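PDB 5INW: putative angiotensinogen from Lampetra fluviatilis, which is a serpin-family protein that binds heparin and, with heparin serving as a template, inhibits thrombin. Local coordinates for residues A130-A135 against M367-M372. The protein carries 1 engineered substitution. Residues are numbered along the deposited sequence; the frame is centred on the assembly and turned at random.
Sequences AELDTA and MGMSSM
Glu131 reaches from helix 126-136 to Ser371, in the chain just beyond the end of the helix that starts at residue 361. Its chain is extended beyond CG (chi2 -176°), which carries the carboxylate to the backbone of Ser371: Ser371 N donates to Glu131 OE1 at 2.9 Å, with an N-H...O angle of 153°. The exact place of OE1 is less certain, because it also sits too near a neighbouring atom in the model. In this model a water also links OE1 to Met372 N, so the oxygen would serve two successive amides, one directly and one through water. Ser371 OG turns to the start of helix 126-136, bonding with Thr128 OG1 and Ser127 OG.

The apolar half centres on Met369, whose SD and CE both lie 3.5 Å from Ala135 CB; the bend at chi3 (-82°) keeps the methyl on the alanine as well. Leu132 crosses both methionines at about a right angle: its CD2 is 3.6 Å from Met369 SD and 3.9 Å from Met372 SD. Leu132 also touches Val120 of helix 110-122, and Met372 packs on Val390 and Ile393 of strand 389-401. Gly368, at positive phi, is the C-prime residue of a Schellman motif that ends its helix, and this capped turn docks on helix 126-136 within the serpin fold.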
ATOM      1  N   ALA A 130      -4.145  21.128   8.888  1.00 65.17           N
ATOM      2  CA  ALA A 130      -2.935  21.658   8.194  1.00 70.40           C
ATOM      3  C   ALA A 130      -1.808  20.635   7.983  1.00 68.00           C
ATOM      4  O   ALA A 130      -1.368  20.404   6.850  1.00 68.54           O
ATOM      5  CB  ALA A 130      -2.386  22.888   8.913  1.00 73.77           C
ATOM      6  N   GLU A 131      -1.337  20.060   9.080  1.00 66.62           N
ATOM      7  CA  GLU A 131      -0.346  18.975   9.048  1.00 64.43           C
ATOM      8  C   GLU A 131      -0.706  17.896   8.042  1.00 63.87           C
ATOM      9  O   GLU A 131       0.152  17.419   7.277  1.00 61.52           O
ATOM     10  CB  GLU A 131      -0.281  18.332  10.415  1.00 62.87           C
ATOM     11  CG  GLU A 131       0.326  19.207  11.491  1.00 64.03           C
ATOM     12  CD  GLU A 131       0.472  18.488  12.821  1.00 65.01           C
ATOM     13  OE1 GLU A 131       0.146  17.260  12.907  1.00 61.87           O
ATOM     14  OE2 GLU A 131       0.936  19.152  13.797  1.00 67.94           O
ATOM     15  N   LEU A 132      -1.983  17.496   8.094  1.00 65.07           N
ATOM     16  CA  LEU A 132      -2.540  16.467   7.200  1.00 66.11           C
ATOM     17  C   LEU A 132      -2.567  16.848   5.707  1.00 68.33           C
ATOM     18  O   LEU A 132      -2.218  16.005   4.864  1.00 66.51           O
ATOM     19  CB  LEU A 132      -3.946  16.033   7.663  1.00 65.14           C
ATOM     20  CG  LEU A 132      -4.002  14.891   8.689  1.00 66.03           C
ATOM     21  CD1 LEU A 132      -5.404  14.703   9.218  1.00 68.11           C
ATOM     22  CD2 LEU A 132      -3.561  13.577   8.082  1.00 63.74           C
ATOM     23  N   ASP A 133      -2.995  18.087   5.398  1.00 68.79           N
ATOM     24  CA  ASP A 133      -2.901  18.657   4.033  1.00 68.54           C
ATOM     25  C   ASP A 133      -1.465  18.687   3.559  1.00 67.44           C
ATOM     26  O   ASP A 133      -1.177  18.285   2.437  1.00 68.10           O
ATOM     27  CB  ASP A 133      -3.406  20.107   3.948  1.00 72.45           C
ATOM     28  CG  ASP A 133      -4.915  20.270   4.211  1.00 74.64           C
ATOM     29  OD1 ASP A 133      -5.705  19.373   3.900  1.00 73.26           O
ATOM     30  OD2 ASP A 133      -5.315  21.352   4.692  1.00 79.52           O
ATOM     31  N   THR A 134      -0.540  19.153   4.405  1.00 70.55           N
ATOM     32  CA  THR A 134       0.872  19.199   3.971  1.00 71.38           C
ATOM     33  C   THR A 134       1.383  17.756   3.688  1.00 68.86           C
ATOM     34  O   THR A 134       1.945  17.504   2.633  1.00 70.52           O
ATOM     35  CB  THR A 134       1.783  20.097   4.844  1.00 68.35           C
ATOM     36  OG1 THR A 134       1.739  19.673   6.203  1.00 71.62           O
ATOM     37  CG2 THR A 134       1.324  21.546   4.759  1.00 66.93           C
ATOM     38  N   ALA A 135       1.097  16.792   4.541  1.00 63.20           N
ATOM     39  CA  ALA A 135       1.520  15.457   4.207  1.00 60.91           C
ATOM     40  C   ALA A 135       0.919  14.928   2.875  1.00 62.99           C
ATOM     41  O   ALA A 135       1.634  14.332   2.067  1.00 66.32           O
ATOM     42  CB  ALA A 135       1.257  14.516   5.357  1.00 59.21           C
ATOM     43  N   MET A 367       6.561  11.954  10.145  1.00 53.21           N
ATOM     44  CA  MET A 367       6.286  12.619   8.870  1.00 53.72           C
ATOM     45  C   MET A 367       5.509  13.921   9.007  1.00 52.31           C
ATOM     46  O   MET A 367       5.271  14.598   8.015  1.00 55.86           O
ATOM     47  CB  MET A 367       5.554  11.669   7.938  1.00 54.65           C
ATOM     48  CG  MET A 367       6.391  10.457   7.554  1.00 54.37           C
ATOM     49  SD  MET A 367       5.337   9.144   6.965  1.00 55.96           S
ATOM     50  CE  MET A 367       4.608   9.930   5.519  1.00 52.75           C
ATOM     51  N   GLY A 368       5.108  14.265  10.223  1.00 50.58           N
ATOM     52  CA  GLY A 368       4.517  15.577  10.517  1.00 52.16           C
ATOM     53  C   GLY A 368       3.053  15.632  10.962  1.00 51.86           C
ATOM     54  O   GLY A 368       2.555  16.732  11.167  1.00 50.64           O
ATOM     55  N   MET A 369       2.416  14.461  11.153  1.00 49.96           N
ATOM     56  CA  MET A 369       0.988  14.334  11.390  1.00 52.64           C
ATOM     57  C   MET A 369       0.740  13.903  12.813  1.00 56.10           C
ATOM     58  O   MET A 369      -0.260  13.233  13.139  1.00 56.47           O
ATOM     59  CB  MET A 369       0.383  13.307  10.455  1.00 51.89           C
ATOM     60  CG  MET A 369       0.228  13.832   9.058  1.00 52.67           C
ATOM     61  SD  MET A 369      -0.087  12.484   7.928  1.00 50.91           S
ATOM     62  CE  MET A 369       1.605  11.909   7.681  1.00 53.91           C
ATOM     63  N   SER A 370       1.619  14.357  13.678  1.00 59.30           N
ATOM     64  CA  SER A 370       1.548  14.036  15.080  1.00 62.75           C
ATOM     65  C   SER A 370       0.292  14.591  15.784  1.00 56.96           C
ATOM     66  O   SER A 370      -0.148  14.053  16.805  1.00 52.45           O
ATOM     67  CB  SER A 370       2.798  14.635  15.748  1.00 67.76           C
ATOM     68  OG  SER A 370       2.883  14.206  17.081  1.00 73.28           O
ATOM     69  N   SER A 371      -0.253  15.670  15.242  1.00 55.81           N
ATOM     70  CA  SER A 371      -1.332  16.407  15.903  1.00 61.13           C
ATOM     71  C   SER A 371      -2.585  15.586  16.138  1.00 55.87           C
ATOM     72  O   SER A 371      -3.045  15.506  17.231  1.00 52.25           O
ATOM     73  CB  SER A 371      -1.663  17.684  15.101  1.00 66.54           C
ATOM     74  OG  SER A 371      -2.778  18.365  15.605  1.00 73.67           O
ATOM     75  N   MET A 372      -3.090  14.954  15.087  1.00 56.30           N
ATOM     76  CA  MET A 372      -4.331  14.149  15.131  1.00 54.04           C
ATOM     77  C   MET A 372      -4.407  13.029  16.191  1.00 54.39           C
ATOM     78  O   MET A 372      -5.510  12.543  16.431  1.00 53.03           O
ATOM     79  CB  MET A 372      -4.551  13.504  13.775  1.00 54.23           C
ATOM     80  CG  MET A 372      -3.515  12.438  13.389  1.00 53.89           C
ATOM     81  SD  MET A 372      -3.753  12.005  11.648  1.00 53.57           S
ATOM     82  CE  MET A 372      -2.594  10.665  11.462  1.00 52.17           C
TER
HETATM   83  O   HOH W   1      -2.148  15.707  12.105  1.00 62.87           O